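Local coordinates for protein diacylglycerol lipase (Aspergillus oryzae, PDB 5XK2) that probably hydrolyses the ester bonds of mono- and diacylglycerols, as a class 3 lipase of the alpha/beta-hydrolase fold captured in a closed conformation, at residues A[94-105]-A[208-218]. Numbering follows the deposited sequence.
Sequences IRNWVTDATFPQ and VPKLPLLTMGY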
loop_
_atom_site.group_PDB
_atom_site.type_symbol
_atom_site.label_atom_id
_atom_site.label_comp_id
_atom_site.label_asym_id
_atom_site.label_seq_id
_atom_site.Cartn_x
_atom_site.Cartn_y
_atom_site.Cartn_z
ATOM N N ILE A 94 -3.549 1.556 -0.175
ATOM C CA ILE A 94 -3.975 0.257 -0.675
ATOM C C ILE A 94 -3.867 -0.777 0.430
ATOM O O ILE A 94 -4.731 -1.644 0.564
ATOM C CB ILE A 94 -3.129 -0.192 -1.879
ATOM C CG1 ILE A 94 -3.302 0.785 -3.043
ATOM C CG2 ILE A 94 -3.520 -1.603 -2.307
ATOM C CD1 ILE A 94 -4.703 0.787 -3.649
ATOM N N ARG A 95 -2.817 -0.676 1.244
ATOM C CA ARG A 95 -2.655 -1.645 2.320
ATOM C C ARG A 95 -3.828 -1.563 3.306
ATOM O O ARG A 95 -4.329 -2.589 3.744
ATOM C CB ARG A 95 -1.300 -1.473 3.036
ATOM C CG ARG A 95 -1.145 -0.232 3.903
ATOM C CD ARG A 95 0.230 -0.200 4.583
ATOM N NE ARG A 95 0.340 -1.172 5.672
ATOM C CZ ARG A 95 1.479 -1.511 6.273
ATOM N NH1 ARG A 95 2.629 -0.957 5.906
ATOM N NH2 ARG A 95 1.469 -2.403 7.254
ATOM N N ASN A 96 -4.309 -0.367 3.618
ATOM C CA ASN A 96 -5.434 -0.263 4.540
ATOM C C ASN A 96 -6.711 -0.821 3.931
ATOM O O ASN A 96 -7.545 -1.412 4.623
ATOM C CB ASN A 96 -5.635 1.186 4.977
ATOM C CG ASN A 96 -4.596 1.631 5.998
ATOM O OD1 ASN A 96 -3.698 0.865 6.364
ATOM N ND2 ASN A 96 -4.707 2.873 6.454
ATOM N N TRP A 97 -6.851 -0.656 2.621
ATOM C CA TRP A 97 -8.019 -1.156 1.912
ATOM C C TRP A 97 -8.090 -2.688 1.965
ATOM O O TRP A 97 -9.163 -3.266 2.142
ATOM C CB TRP A 97 -7.974 -0.667 0.461
ATOM C CG TRP A 97 -9.105 -1.109 -0.372
ATOM C CD1 TRP A 97 -10.427 -0.943 -0.106
ATOM C CD2 TRP A 97 -9.027 -1.771 -1.645
ATOM N NE1 TRP A 97 -11.181 -1.473 -1.125
ATOM C CE2 TRP A 97 -10.347 -1.988 -2.080
ATOM C CE3 TRP A 97 -7.969 -2.208 -2.453
ATOM C CZ2 TRP A 97 -10.644 -2.628 -3.285
ATOM C CZ3 TRP A 97 -8.266 -2.844 -3.652
ATOM C CH2 TRP A 97 -9.591 -3.046 -4.055
ATOM N N VAL A 98 -6.945 -3.346 1.792
ATOM C CA VAL A 98 -6.943 -4.806 1.733
ATOM C C VAL A 98 -6.631 -5.537 3.040
ATOM O O VAL A 98 -6.859 -6.746 3.114
ATOM C CB VAL A 98 -5.931 -5.328 0.663
ATOM C CG1 VAL A 98 -6.244 -4.742 -0.707
ATOM C CG2 VAL A 98 -4.493 -5.029 1.068
ATOM N N THR A 99 -6.151 -4.837 4.071
ATOM C CA THR A 99 -5.585 -5.534 5.239
ATOM C C THR A 99 -6.599 -6.424 5.979
ATOM O O THR A 99 -6.235 -7.501 6.456
ATOM C CB THR A 99 -4.936 -4.535 6.215
ATOM O OG1 THR A 99 -3.675 -4.124 5.674
ATOM C CG2 THR A 99 -4.666 -5.171 7.579
ATOM N N ASP A 100 -7.864 -6.016 6.035
ATOM C CA ASP A 100 -8.913 -6.869 6.610
ATOM C C ASP A 100 -9.233 -8.117 5.775
ATOM O O ASP A 100 -9.751 -9.111 6.298
ATOM C CB ASP A 100 -10.198 -6.071 6.795
ATOM C CG ASP A 100 -10.186 -5.232 8.044
ATOM O OD1 ASP A 100 -9.274 -5.412 8.879
ATOM O OD2 ASP A 100 -11.096 -4.388 8.191
ATOM N N ALA A 101 -8.958 -8.035 4.475
ATOM C CA ALA A 101 -9.181 -9.127 3.533
ATOM C C ALA A 101 -10.658 -9.511 3.484
ATOM O O ALA A 101 -10.999 -10.635 3.114
ATOM C CB ALA A 101 -8.325 -10.340 3.896
ATOM N N THR A 102 -11.520 -8.565 3.855
ATOM C CA THR A 102 -12.967 -8.772 3.829
ATOM C C THR A 102 -13.618 -7.598 3.108
ATOM O O THR A 102 -13.206 -6.457 3.289
ATOM C CB THR A 102 -13.557 -8.921 5.257
ATOM O OG1 THR A 102 -14.980 -9.040 5.183
ATOM C CG2 THR A 102 -13.210 -7.728 6.123
ATOM N N PHE A 103 -14.613 -7.885 2.273
ATOM C CA PHE A 103 -15.268 -6.851 1.468
ATOM C C PHE A 103 -16.778 -7.086 1.473
ATOM O O PHE A 103 -17.344 -7.577 0.494
ATOM C CB PHE A 103 -14.746 -6.860 0.020
ATOM C CG PHE A 103 -13.262 -6.551 -0.111
ATOM C CD1 PHE A 103 -12.809 -5.241 -0.182
ATOM C CD2 PHE A 103 -12.341 -7.576 -0.184
ATOM C CE1 PHE A 103 -11.443 -4.964 -0.311
ATOM C CE2 PHE A 103 -10.980 -7.304 -0.310
ATOM C CZ PHE A 103 -10.542 -5.997 -0.383
ATOM N N PRO A 104 -17.439 -6.767 2.594
ATOM C CA PRO A 104 -18.880 -7.025 2.699
ATOM C C PRO A 104 -19.709 -6.248 1.692
ATOM O O PRO A 104 -19.347 -5.127 1.308
ATOM C CB PRO A 104 -19.214 -6.577 4.123
ATOM C CG PRO A 104 -18.128 -5.633 4.493
ATOM C CD PRO A 104 -16.895 -6.144 3.810
ATOM N N GLN A 105 -20.835 -6.854 1.305
ATOM C CA GLN A 105 -21.782 -6.265 0.362
ATOM C C GLN A 105 -22.950 -5.614 1.091
ATOM O O GLN A 105 -23.265 -5.970 2.231
ATOM C CB GLN A 105 -22.310 -7.319 -0.611
ATOM C CG GLN A 105 -21.205 -7.899 -1.481
ATOM C CD GLN A 105 -21.727 -8.806 -2.546
ATOM O OE1 GLN A 105 -22.809 -9.370 -2.416
ATOM N NE2 GLN A 105 -20.959 -8.960 -3.618
ATOM N N VAL A 208 -5.175 -4.164 -8.855
ATOM C CA VAL A 208 -6.334 -3.579 -8.186
ATOM C C VAL A 208 -7.679 -3.983 -8.819
ATOM O O VAL A 208 -8.606 -4.299 -8.077
ATOM C CB VAL A 208 -6.170 -2.043 -8.085
ATOM C CG1 VAL A 208 -7.415 -1.394 -7.461
ATOM C CG2 VAL A 208 -4.926 -1.727 -7.205
ATOM N N PRO A 209 -7.791 -4.033 -10.163
ATOM C CA PRO A 209 -9.057 -4.489 -10.764
ATOM C C PRO A 209 -9.383 -5.961 -10.501
ATOM O O PRO A 209 -10.399 -6.437 -11.005
ATOM C CB PRO A 209 -8.866 -4.211 -12.267
ATOM C CG PRO A 209 -7.911 -3.050 -12.283
ATOM C CD PRO A 209 -6.926 -3.423 -11.190
ATOM N N LYS A 210 -8.477 -6.710 -9.874
ATOM C CA LYS A 210 -8.793 -8.087 -9.519
ATOM C C LYS A 210 -9.428 -8.226 -8.140
ATOM O O LYS A 210 -9.682 -9.346 -7.689
ATOM C CB LYS A 210 -7.533 -8.947 -9.575
ATOM C CG LYS A 210 -6.947 -9.004 -10.945
ATOM C CD LYS A 210 -5.646 -9.785 -10.933
ATOM C CE LYS A 210 -4.830 -9.411 -12.105
ATOM N NZ LYS A 210 -3.590 -10.214 -12.129
ATOM N N LEU A 211 -9.655 -7.097 -7.474
ATOM C CA LEU A 211 -10.237 -7.080 -6.128
ATOM C C LEU A 211 -11.504 -6.244 -6.097
ATOM O O LEU A 211 -11.635 -5.284 -6.849
ATOM C CB LEU A 211 -9.244 -6.520 -5.113
ATOM C CG LEU A 211 -7.973 -7.344 -4.915
ATOM C CD1 LEU A 211 -7.068 -6.603 -3.957
ATOM C CD2 LEU A 211 -8.318 -8.736 -4.400
ATOM N N PRO A 212 -12.479 -6.623 -5.256
ATOM C CA PRO A 212 -12.571 -7.875 -4.501
ATOM C C PRO A 212 -12.680 -9.074 -5.432
ATOM O O PRO A 212 -12.911 -8.923 -6.653
ATOM C CB PRO A 212 -13.872 -7.709 -3.686
ATOM C CG PRO A 212 -14.170 -6.264 -3.708
ATOM C CD PRO A 212 -13.615 -5.723 -4.989
ATOM N N LEU A 213 -12.495 -10.256 -4.860
ATOM C CA LEU A 213 -12.446 -11.494 -5.627
ATOM C C LEU A 213 -13.783 -11.913 -6.214
ATOM O O LEU A 213 -14.861 -11.611 -5.673
ATOM C CB LEU A 213 -11.938 -12.637 -4.751
ATOM C CG LEU A 213 -10.571 -12.484 -4.092
ATOM C CD1 LEU A 213 -10.258 -13.745 -3.302
ATOM C CD2 LEU A 213 -9.524 -12.259 -5.151
ATOM N N LEU A 214 -13.701 -12.655 -7.312
ATOM C CA LEU A 214 -14.857 -13.345 -7.852
ATOM C C LEU A 214 -15.506 -14.231 -6.792
ATOM O O LEU A 214 -16.731 -14.333 -6.728
ATOM C CB LEU A 214 -14.454 -14.201 -9.059
ATOM C CG LEU A 214 -13.900 -13.389 -10.221
ATOM C CD1 LEU A 214 -13.214 -14.294 -11.244
ATOM C CD2 LEU A 214 -15.035 -12.585 -10.854
ATOM N N THR A 215 -14.680 -14.886 -5.977
ATOM C CA THR A 215 -15.191 -15.812 -4.964
ATOM C C THR A 215 -15.887 -15.082 -3.809
ATOM O O THR A 215 -16.569 -15.698 -2.989
ATOM C CB THR A 215 -14.056 -16.705 -4.391
ATOM O OG1 THR A 215 -12.956 -15.882 -3.989
ATOM C CG2 THR A 215 -13.573 -17.692 -5.439
ATOM N N MET A 216 -15.730 -13.760 -3.759
ATOM C CA MET A 216 -16.423 -12.941 -2.774
ATOM C C MET A 216 -17.779 -12.437 -3.299
ATOM O O MET A 216 -18.453 -11.629 -2.646
ATOM C CB MET A 216 -15.537 -11.764 -2.360
ATOM C CG MET A 216 -14.301 -12.176 -1.584
ATOM S SD MET A 216 -13.182 -10.775 -1.455
ATOM C CE MET A 216 -11.918 -11.429 -0.363
ATOM N N GLY A 217 -18.158 -12.893 -4.489
ATOM C CA GLY A 217 -19.454 -12.552 -5.057
ATOM C C GLY A 217 -19.495 -11.285 -5.889
ATOM O O GLY A 217 -20.559 -10.698 -6.088
ATOM N N TYR A 218 -18.336 -10.848 -6.372
ATOM C CA TYR A 218 -18.275 -9.650 -7.199
ATOM C C TYR A 218 -17.946 -9.992 -8.637
ATOM O O TYR A 218 -17.249 -10.978 -8.911
ATOM C CB TYR A 218 -17.214 -8.685 -6.679
ATOM C CG TYR A 218 -17.545 -8.077 -5.343
ATOM C CD1 TYR A 218 -18.256 -6.890 -5.273
ATOM C CD2 TYR A 218 -17.134 -8.677 -4.161
ATOM C CE1 TYR A 218 -18.561 -6.308 -4.044
ATOM C CE2 TYR A 218 -17.428 -8.102 -2.922
ATOM C CZ TYR A 218 -18.136 -6.915 -2.885
ATOM O OH TYR A 218 -18.429 -6.323 -1.681
HETATM O O HOH W 1 -18.035 -10.430 0.133
#
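Phe103 lies against Pro212, which follows a cis peptide bond: Pro212 CG sits over one face of the ring, 4.1 Å from its centroid, a CH-pi contact. Met216 approaches the same ring obliquely, SD 3.5 Å from Phe103 CD2 in a Met-aromatic contact, with CE at the ring edge, in plane. Phe103 CE1 in turn lies over one face of the Trp97 ring, toward its rim. The Trp97 indole swings out from helix 94-98, its CG trans to the main-chain nitrogen, until CH2 comes 3.6 Å from Leu211 CB, while Leu211 CD1 meets Val98 CG1 at 3.8 Å. This tight apolar half continues inward more thinly through Val208 and Ile94, whose side chains touch His268 and Leu154, beside what is probably the Ser153-His268-Asp206 catalytic triad.

Toward Gln105 the contact turns polar and more open to solvent, with Gln105 and Gly217 only partly buried. Tyr218 OH donates to Phe103 O at 2.7 Å, arriving from above the carbonyl plane, 51° out of it; a water gives that oxygen a second bond and also bridges to Met216 O. The Gln105 chain, extended beyond CG, carries NE2 over the centre of the Tyr218 ring, with the amide and ring planes 89° apart, and Pro212 CG lies over the opposite face near the rim. From there NE2 makes a loose, weak bond to Gly217 O, 3.0 Å long and bent to 144°. Cohesion between the two segments therefore rests mainly on the ring and aliphatic packing, while the tyrosine hydroxyl and water satisfy the Phe103 carbonyl where the apolar packing gives way to the polar end.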